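Local structure of replication protein B (Plasmid RSF1010, 3H20) at residues E20-G25 against W39-V44; H71-V76 against W108-D113; S226-L231 against K241-A246. The protein is the primase of plasmid RSF1010, probably synthesising short primers on single-stranded DNA from nucleoside triphosphates with the help of divalent metal ions. One frame throughout, in Å; residues are numbered along the deposited sequence.

Contact 1: residues E20-G25 against W39-V44; sequences ERFDIG and WSAAEV
Arg21 lays one face of its guanidinium over the backbone of Trp39 and Ser40, with Ser40 N 3.8 Å above the plane. The chain bends at chi3 (75°), setting NH2 beside Glu43 OE1. This direct salt bridge, Arg21 NH2 to Glu43 OE1, is long at 3.6 Å; two waters in the guanidinium plane close the gap, one joining NH1 to OE2, the other NH2 to OE1. NE makes a salt bridge with Glu38, its strongest partner. Ser40 and Glu43 form a capping box at the start of helix 41-46: Ser40 N gives a bond of 2.9 Å to Glu43 OE1, and Ser40 OG accepts from Glu43 N. With an alanine at position 21, Glu38 and Glu43 would probably lose their positive mate, and the backbone of Ser40 its cover. Alternation along the strands of this beta hairpin turns Phe22, Ile24 and Trp39 to the reverse face; Phe22 and Trp39 exchange two backbone hydrogen bonds. There Ile24 CG1 meets Trp39 CE3 at 3.7 Å, and Ala41 CB touches the edge of the Phe22 ring at CE1; Leu14 of helix 6-17 covers Phe22 and Ala41. Helix cap and strand charge thus share one carboxylate, that of Glu43.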
loop_
_atom_site.group_PDB
_atom_site.type_symbol
_atom_site.label_atom_id
_atom_site.label_comp_id
_atom_site.label_asym_id
_atom_site.label_seq_id
_atom_site.Cartn_x
_atom_site.Cartn_y
_atom_site.Cartn_z
ATOM N N GLU A 20 16.639 20.703 0.684
ATOM C CA GLU A 20 16.651 21.783 1.670
ATOM C C GLU A 20 16.354 21.258 3.074
ATOM O O GLU A 20 16.961 21.716 4.049
ATOM C CB GLU A 20 15.661 22.888 1.290
ATOM C CG GLU A 20 15.993 23.599 -0.025
ATOM C CD GLU A 20 17.226 24.498 0.060
ATOM O OE1 GLU A 20 17.748 24.733 1.184
ATOM O OE2 GLU A 20 17.671 24.985 -1.005
ATOM N N ARG A 21 15.422 20.307 3.179
ATOM C CA ARG A 21 15.024 19.766 4.489
ATOM C C ARG A 21 14.941 18.231 4.484
ATOM O O ARG A 21 14.608 17.619 3.457
ATOM C CB ARG A 21 13.696 20.377 4.956
ATOM C CG ARG A 21 13.718 21.909 5.133
ATOM C CD ARG A 21 12.438 22.447 5.781
ATOM N NE ARG A 21 12.368 22.168 7.216
ATOM C CZ ARG A 21 12.940 22.906 8.166
ATOM N NH1 ARG A 21 13.638 23.996 7.859
ATOM N NH2 ARG A 21 12.806 22.553 9.435
ATOM N N PHE A 22 15.231 17.633 5.644
ATOM C CA PHE A 22 15.341 16.182 5.811
ATOM C C PHE A 22 14.576 15.727 7.063
ATOM O O PHE A 22 14.480 16.476 8.044
ATOM C CB PHE A 22 16.816 15.785 6.018
ATOM C CG PHE A 22 17.733 16.132 4.853
ATOM C CD1 PHE A 22 18.357 17.376 4.783
ATOM C CD2 PHE A 22 17.975 15.199 3.848
ATOM C CE1 PHE A 22 19.209 17.694 3.719
ATOM C CE2 PHE A 22 18.821 15.501 2.768
ATOM C CZ PHE A 22 19.444 16.760 2.713
ATOM N N ASP A 23 14.062 14.499 7.036
ATOM C CA ASP A 23 13.642 13.819 8.256
ATOM C C ASP A 23 14.827 13.002 8.743
ATOM O O ASP A 23 15.432 12.261 7.964
ATOM C CB ASP A 23 12.471 12.866 7.999
ATOM C CG ASP A 23 11.214 13.584 7.611
ATOM O OD1 ASP A 23 10.982 14.708 8.127
ATOM O OD2 ASP A 23 10.458 13.019 6.793
ATOM N N ILE A 24 15.165 13.156 10.017
ATOM C CA ILE A 24 16.167 12.311 10.652
ATOM C C ILE A 24 15.440 11.381 11.621
ATOM O O ILE A 24 14.653 11.831 12.456
ATOM C CB ILE A 24 17.250 13.131 11.414
ATOM C CG1 ILE A 24 18.089 13.997 10.455
ATOM C CG2 ILE A 24 18.146 12.216 12.278
ATOM C CD1 ILE A 24 18.951 13.222 9.434
ATOM N N GLY A 25 15.686 10.083 11.489
ATOM C CA GLY A 25 15.084 9.100 12.394
ATOM C C GLY A 25 16.126 8.478 13.309
ATOM O O GLY A 25 17.235 8.138 12.885
ATOM N N TRP A 39 14.554 18.720 9.941
ATOM C CA TRP A 39 15.647 19.693 10.061
ATOM C C TRP A 39 16.190 20.129 8.695
ATOM O O TRP A 39 16.295 19.302 7.787
ATOM C CB TRP A 39 16.821 19.051 10.820
ATOM C CG TRP A 39 16.618 18.844 12.313
ATOM C CD1 TRP A 39 15.876 19.610 13.157
ATOM C CD2 TRP A 39 17.231 17.828 13.122
ATOM N NE1 TRP A 39 15.964 19.119 14.444
ATOM C CE2 TRP A 39 16.796 18.030 14.448
ATOM C CE3 TRP A 39 18.107 16.762 12.849
ATOM C CZ2 TRP A 39 17.193 17.199 15.509
ATOM C CZ3 TRP A 39 18.505 15.935 13.906
ATOM C CH2 TRP A 39 18.047 16.167 15.220
ATOM N N SER A 40 16.578 21.401 8.563
ATOM C CA SER A 40 17.396 21.826 7.413
ATOM C C SER A 40 18.737 21.085 7.447
ATOM O O SER A 40 19.109 20.525 8.482
ATOM C CB SER A 40 17.632 23.346 7.430
ATOM O OG SER A 40 18.360 23.737 8.584
ATOM N N ALA A 41 19.452 21.065 6.324
ATOM C CA ALA A 41 20.808 20.525 6.295
ATOM C C ALA A 41 21.708 21.152 7.380
ATOM O O ALA A 41 22.457 20.440 8.059
ATOM C CB ALA A 41 21.434 20.697 4.887
ATOM N N ALA A 42 21.615 22.475 7.554
ATOM C CA ALA A 42 22.366 23.190 8.594
ATOM C C ALA A 42 22.025 22.683 9.998
ATOM O O ALA A 42 22.916 22.568 10.866
ATOM C CB ALA A 42 22.112 24.708 8.492
ATOM N N GLU A 43 20.740 22.393 10.222
ATOM C CA GLU A 43 20.270 21.873 11.506
ATOM C C GLU A 43 20.713 20.418 11.758
ATOM O O GLU A 43 20.985 20.051 12.902
ATOM C CB GLU A 43 18.743 22.037 11.663
ATOM C CG GLU A 43 18.269 23.495 11.714
ATOM C CD GLU A 43 16.748 23.658 11.623
ATOM O OE1 GLU A 43 16.069 22.794 11.031
ATOM O OE2 GLU A 43 16.233 24.670 12.135
ATOM N N VAL A 44 20.795 19.604 10.703
ATOM C CA VAL A 44 21.312 18.226 10.818
ATOM C C VAL A 44 22.761 18.272 11.337
ATOM O O VAL A 44 23.108 17.591 12.304
ATOM C CB VAL A 44 21.257 17.450 9.473
ATOM C CG1 VAL A 44 21.810 16.024 9.641
ATOM C CG2 VAL A 44 19.810 17.395 8.919
HETATM O O HOH W 1 14.357 25.481 10.087
HETATM O O HOH W 2 13.505 22.821 11.913
#

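Contact 2: residues H71-V76 against W108-D113; sequences HGLVLV and WVKVAD
Leu75 and Trp108 face each other as a non-hydrogen-bonded pair of an antiparallel beta ladder, in which strand 73-79 forms one border of a four-stranded sheet and strand 104-110 is its neighbour. The leucine swings CG away from its own backbone N (chi1 180°), and with chi2 at 68° CD1 comes over the indole face, 3.9 Å from the centroid of the five-membered ring, a CH-pi contact. Leu75 CB meets the six-membered part of the same ring, 3.8 Å from Trp108 CZ3. On this face Leu73 brings CB to Trp108 CE3, crossing the indole at about a right angle; an unusual chi1 of -111° accompanies the reach of its CD1 to Lys110 CB, 3.8 Å away. Lys110 is extended throughout, which carries NZ past this packing to a salt bridge with Asp113 OD1, NZ to OD1 3.3 Å, whose hydrogen bond is weak. Met17 of helix 6-17 lies against both Leu73 and Trp108.

The reverse face holds Val74, Val76 and Val109. Val76 CG2 touches Val109 CG2, and helix 117-130 covers Val74 and Val76 through Leu127. Within the sheet, Val74 and Val109 exchange two backbone hydrogen bonds, and Val111 N gives a third to Gly72 O. At the start of segment 71-76, the His71 ring lies beside the following residues, and ND1 accepts from Leu73 N. Gly72 CA comes within 3.4 Å of Ala112 O, and a water accepts from Gly72 N at 2.9 Å while donating weakly to Ala112 O.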
loop_
_atom_site.group_PDB
_atom_site.type_symbol
_atom_site.label_atom_id
_atom_site.label_comp_id
_atom_site.label_asym_id
_atom_site.label_seq_id
_atom_site.Cartn_x
_atom_site.Cartn_y
_atom_site.Cartn_z
ATOM N N HIS A 71 11.606 16.962 -4.742
ATOM C CA HIS A 71 12.820 16.231 -5.061
ATOM C C HIS A 71 12.489 15.057 -5.973
ATOM O O HIS A 71 11.307 14.721 -6.161
ATOM C CB HIS A 71 13.507 15.736 -3.777
ATOM C CG HIS A 71 12.769 14.633 -3.072
ATOM N ND1 HIS A 71 13.078 13.298 -3.243
ATOM C CD2 HIS A 71 11.755 14.674 -2.174
ATOM C CE1 HIS A 71 12.271 12.566 -2.494
ATOM N NE2 HIS A 71 11.455 13.378 -1.840
ATOM N N GLY A 72 13.530 14.456 -6.545
ATOM C CA GLY A 72 13.383 13.273 -7.405
ATOM C C GLY A 72 14.286 12.124 -6.985
ATOM O O GLY A 72 14.725 11.353 -7.821
ATOM N N LEU A 73 14.549 12.008 -5.683
ATOM C CA LEU A 73 15.421 10.970 -5.116
ATOM C C LEU A 73 14.659 9.694 -4.790
ATOM O O LEU A 73 13.611 9.753 -4.148
ATOM C CB LEU A 73 16.052 11.482 -3.818
ATOM C CG LEU A 73 17.550 11.769 -3.753
ATOM C CD1 LEU A 73 18.075 12.510 -4.979
ATOM C CD2 LEU A 73 17.881 12.510 -2.449
ATOM N N VAL A 74 15.177 8.555 -5.239
ATOM C CA VAL A 74 14.530 7.251 -5.001
ATOM C C VAL A 74 15.520 6.283 -4.348
ATOM O O VAL A 74 16.591 6.028 -4.905
ATOM C CB VAL A 74 13.981 6.659 -6.335
ATOM C CG1 VAL A 74 13.424 5.250 -6.128
ATOM C CG2 VAL A 74 12.883 7.569 -6.892
ATOM N N LEU A 75 15.157 5.744 -3.182
ATOM C CA LEU A 75 16.000 4.771 -2.456
ATOM C C LEU A 75 15.884 3.344 -3.002
ATOM O O LEU A 75 14.769 2.828 -3.179
ATOM C CB LEU A 75 15.645 4.753 -0.954
ATOM C CG LEU A 75 16.427 3.790 -0.044
ATOM C CD1 LEU A 75 17.886 4.213 0.077
ATOM C CD2 LEU A 75 15.804 3.671 1.353
ATOM N N VAL A 76 17.043 2.709 -3.219
ATOM C CA VAL A 76 17.143 1.284 -3.572
ATOM C C VAL A 76 18.003 0.558 -2.512
ATOM O O VAL A 76 19.177 0.891 -2.319
ATOM C CB VAL A 76 17.763 1.088 -4.988
ATOM C CG1 VAL A 76 17.555 -0.345 -5.469
ATOM C CG2 VAL A 76 17.144 2.057 -5.992
ATOM N N TRP A 108 20.765 5.949 -3.608
ATOM C CA TRP A 108 19.719 6.906 -3.922
ATOM C C TRP A 108 19.904 7.279 -5.389
ATOM O O TRP A 108 20.987 7.699 -5.792
ATOM C CB TRP A 108 19.827 8.170 -3.059
ATOM C CG TRP A 108 19.556 7.962 -1.562
ATOM C CD1 TRP A 108 20.467 7.632 -0.608
ATOM C CD2 TRP A 108 18.304 8.123 -0.878
ATOM N NE1 TRP A 108 19.865 7.550 0.630
ATOM C CE2 TRP A 108 18.539 7.860 0.496
ATOM C CE3 TRP A 108 17.011 8.461 -1.288
ATOM C CZ2 TRP A 108 17.529 7.925 1.458
ATOM C CZ3 TRP A 108 16.000 8.514 -0.327
ATOM C CH2 TRP A 108 16.269 8.242 1.027
ATOM N N VAL A 109 18.858 7.097 -6.189
ATOM C CA VAL A 109 18.897 7.443 -7.621
ATOM C C VAL A 109 18.057 8.709 -7.831
ATOM O O VAL A 109 16.878 8.744 -7.440
ATOM C CB VAL A 109 18.338 6.287 -8.496
ATOM C CG1 VAL A 109 18.337 6.650 -10.003
ATOM C CG2 VAL A 109 19.103 4.977 -8.252
ATOM N N LYS A 110 18.665 9.736 -8.439
ATOM C CA LYS A 110 17.983 10.979 -8.772
ATOM C C LYS A 110 17.417 10.854 -10.186
ATOM O O LYS A 110 18.173 10.737 -11.162
ATOM C CB LYS A 110 18.938 12.184 -8.702
ATOM C CG LYS A 110 18.241 13.542 -9.005
ATOM C CD LYS A 110 19.162 14.747 -8.848
ATOM C CE LYS A 110 18.404 16.033 -9.243
ATOM N NZ LYS A 110 19.173 17.289 -8.981
ATOM N N VAL A 111 16.086 10.864 -10.294
ATOM C CA VAL A 111 15.434 10.732 -11.606
ATOM C C VAL A 111 15.018 12.061 -12.245
ATOM O O VAL A 111 14.777 12.118 -13.450
ATOM C CB VAL A 111 14.213 9.770 -11.540
ATOM C CG1 VAL A 111 14.678 8.359 -11.169
ATOM C CG2 VAL A 111 13.149 10.290 -10.554
ATOM N N ALA A 112 14.919 13.115 -11.430
ATOM C CA ALA A 112 14.428 14.428 -11.862
ATOM C C ALA A 112 14.757 15.459 -10.791
ATOM O O ALA A 112 15.094 15.091 -9.675
ATOM C CB ALA A 112 12.906 14.387 -12.097
ATOM N N ASP A 113 14.638 16.745 -11.116
ATOM C CA ASP A 113 14.792 17.788 -10.091
ATOM C C ASP A 113 13.613 17.763 -9.116
ATOM O O ASP A 113 13.773 18.042 -7.924
ATOM C CB ASP A 113 14.934 19.172 -10.726
ATOM C CG ASP A 113 16.225 19.323 -11.529
ATOM O OD1 ASP A 113 17.210 18.588 -11.270
ATOM O OD2 ASP A 113 16.251 20.193 -12.416
HETATM O O HOH W 3 16.121 15.637 -6.406
#

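Contact 3: residues S226-L231 against K241-A246; sequences SEMAGL and KCDFIA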
loop_
_atom_site.group_PDB
_atom_site.type_symbol
_atom_site.label_atom_id
_atom_site.label_comp_id
_atom_site.label_asym_id
_atom_site.label_seq_id
_atom_site.Cartn_x
_atom_site.Cartn_y
_atom_site.Cartn_z
ATOM N N SER A 226 -31.692 -7.883 -6.684
ATOM C CA SER A 226 -30.515 -8.501 -7.299
ATOM C C SER A 226 -30.716 -10.001 -7.537
ATOM O O SER A 226 -30.483 -10.493 -8.644
ATOM C CB SER A 226 -29.275 -8.261 -6.435
ATOM O OG SER A 226 -28.089 -8.439 -7.189
ATOM N N GLU A 227 -31.161 -10.715 -6.502
ATOM C CA GLU A 227 -31.445 -12.148 -6.608
ATOM C C GLU A 227 -32.557 -12.430 -7.625
ATOM O O GLU A 227 -32.429 -13.334 -8.455
ATOM C CB GLU A 227 -31.814 -12.748 -5.241
ATOM C CG GLU A 227 -30.718 -12.675 -4.165
ATOM C CD GLU A 227 -29.428 -13.395 -4.550
ATOM O OE1 GLU A 227 -29.494 -14.474 -5.177
ATOM O OE2 GLU A 227 -28.336 -12.880 -4.219
ATOM N N MET A 228 -33.635 -11.648 -7.561
ATOM C CA MET A 228 -34.789 -11.829 -8.447
ATOM C C MET A 228 -34.444 -11.691 -9.932
ATOM O O MET A 228 -34.917 -12.480 -10.753
ATOM C CB MET A 228 -35.925 -10.864 -8.075
ATOM C CG MET A 228 -36.608 -11.169 -6.744
ATOM S SD MET A 228 -37.510 -12.734 -6.723
ATOM C CE MET A 228 -38.965 -12.271 -7.684
ATOM N N ALA A 229 -33.615 -10.700 -10.265
ATOM C CA ALA A 229 -33.234 -10.426 -11.653
ATOM C C ALA A 229 -32.649 -11.649 -12.371
ATOM O O ALA A 229 -32.822 -11.805 -13.582
ATOM C CB ALA A 229 -32.262 -9.250 -11.718
ATOM N N GLY A 230 -31.960 -12.504 -11.619
ATOM C CA GLY A 230 -31.431 -13.757 -12.149
ATOM C C GLY A 230 -32.398 -14.927 -12.031
ATOM O O GLY A 230 -32.382 -15.836 -12.863
ATOM N N LEU A 231 -33.243 -14.906 -11.000
ATOM C CA LEU A 231 -34.166 -16.013 -10.748
ATOM C C LEU A 231 -35.302 -16.086 -11.766
ATOM O O LEU A 231 -35.680 -17.180 -12.196
ATOM C CB LEU A 231 -34.721 -15.962 -9.319
ATOM C CG LEU A 231 -33.826 -16.478 -8.183
ATOM C CD1 LEU A 231 -34.342 -16.014 -6.823
ATOM C CD2 LEU A 231 -33.702 -18.001 -8.211
ATOM N N LYS A 241 -42.078 -19.103 -6.444
ATOM C CA LYS A 241 -40.853 -19.870 -6.227
ATOM C C LYS A 241 -39.636 -18.944 -6.238
ATOM O O LYS A 241 -38.742 -19.091 -5.407
ATOM C CB LYS A 241 -40.709 -20.970 -7.284
ATOM C CG LYS A 241 -39.438 -21.808 -7.169
ATOM C CD LYS A 241 -39.316 -22.784 -8.334
ATOM C CE LYS A 241 -38.028 -23.592 -8.252
ATOM N NZ LYS A 241 -38.027 -24.598 -7.145
ATOM N N CYS A 242 -39.614 -17.995 -7.176
ATOM C CA CYS A 242 -38.585 -16.955 -7.214
ATOM C C CYS A 242 -38.505 -16.235 -5.868
ATOM O O CYS A 242 -37.411 -16.083 -5.308
ATOM C CB CYS A 242 -38.860 -15.938 -8.329
ATOM S SG CYS A 242 -38.630 -16.542 -10.016
ATOM N N ASP A 243 -39.659 -15.797 -5.357
ATOM C CA ASP A 243 -39.737 -15.171 -4.036
ATOM C C ASP A 243 -39.135 -16.080 -2.964
ATOM O O ASP A 243 -38.348 -15.630 -2.135
ATOM C CB ASP A 243 -41.188 -14.869 -3.648
ATOM C CG ASP A 243 -41.711 -13.547 -4.216
ATOM O OD1 ASP A 243 -40.953 -12.778 -4.846
ATOM O OD2 ASP A 243 -42.913 -13.278 -4.016
ATOM N N PHE A 244 -39.529 -17.352 -2.981
ATOM C CA PHE A 244 -39.082 -18.317 -1.982
ATOM C C PHE A 244 -37.549 -18.431 -1.969
ATOM O O PHE A 244 -36.930 -18.405 -0.905
ATOM C CB PHE A 244 -39.724 -19.685 -2.236
ATOM C CG PHE A 244 -39.302 -20.742 -1.257
ATOM C CD1 PHE A 244 -39.994 -20.919 -0.067
ATOM C CD2 PHE A 244 -38.203 -21.555 -1.519
ATOM C CE1 PHE A 244 -39.602 -21.897 0.847
ATOM C CE2 PHE A 244 -37.799 -22.526 -0.607
ATOM C CZ PHE A 244 -38.504 -22.698 0.574
ATOM N N ILE A 245 -36.952 -18.572 -3.149
ATOM C CA ILE A 245 -35.495 -18.715 -3.253
ATOM C C ILE A 245 -34.759 -17.430 -2.843
ATOM O O ILE A 245 -33.734 -17.490 -2.158
ATOM C CB ILE A 245 -35.048 -19.192 -4.666
ATOM C CG1 ILE A 245 -35.651 -20.568 -4.986
ATOM C CG2 ILE A 245 -33.527 -19.242 -4.757
ATOM C CD1 ILE A 245 -35.369 -21.083 -6.385
ATOM N N ALA A 246 -35.274 -16.275 -3.264
ATOM C CA ALA A 246 -34.700 -14.991 -2.854
ATOM C C ALA A 246 -34.796 -14.812 -1.329
ATOM O O ALA A 246 -33.811 -14.452 -0.675
ATOM C CB ALA A 246 -35.380 -13.825 -3.595
#
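Leu231 is the main bump of this helix-helix contact, part of the C-terminal helical bundle, where helix 220-234 and helix 239-252 run roughly antiparallel as an alpha hairpin. The segment axes lie 9.4 Å apart at their closest approach, at an angle of 136°. The leucine enters the hollow bounded by Cys242, Ile245 and Ala246: CD1 reaches backbone as well as side chain, 3.4 Å from Cys242 O, while CD2 rests on Ile245 CG2 at 3.7 Å. Cys242 SG, in turn, packs against Leu231 CB.

Met228 fills the neighbouring hollow from the flank. Bends at chi2 (-66°) and chi3 (-75°) curl its chain over the second helix, setting SD near Cys242 O (3.6 Å) and against Ala246 CB, and CE against Cys242 CB. Small residues, Cys242 and Ala246, one turn apart, form the floor that both bumps share, and Glu227 CB meets Ala246 CB at the other end of the contact. The carboxylate of Glu227 is directed to Arg253 in a salt bridge. Asp243 borders the Met228 hollow, and its carboxylate is hydrogen-bonded with the hydroxyls of Tyr224, Tyr282 and Ser268. On this side Met228 CE ends 3.5 Å from Asp243 OD1.

How the contacts relate
Contacts 1 and 2 both belong to the N-terminal primase domain but to different four-stranded antiparallel sheets. Their centres are about 17 Å apart and their nearest atoms about 6 Å, without touching; Met17 of helix 6-17 links them, packing on Phe22 of contact 1 and on Leu73 and Trp108 of contact 2. The bound diphosphate, held by Tyr62, Arg145, Asn151 and Lys153, lies about 13 Å from the side chain of Ile24 and about 8 Å from that of Leu75. Contact 3 is remote, its centre about 64 Å from that of contact 1 and 57 Å from that of contact 2, in a helical bundle set well apart from the pocket.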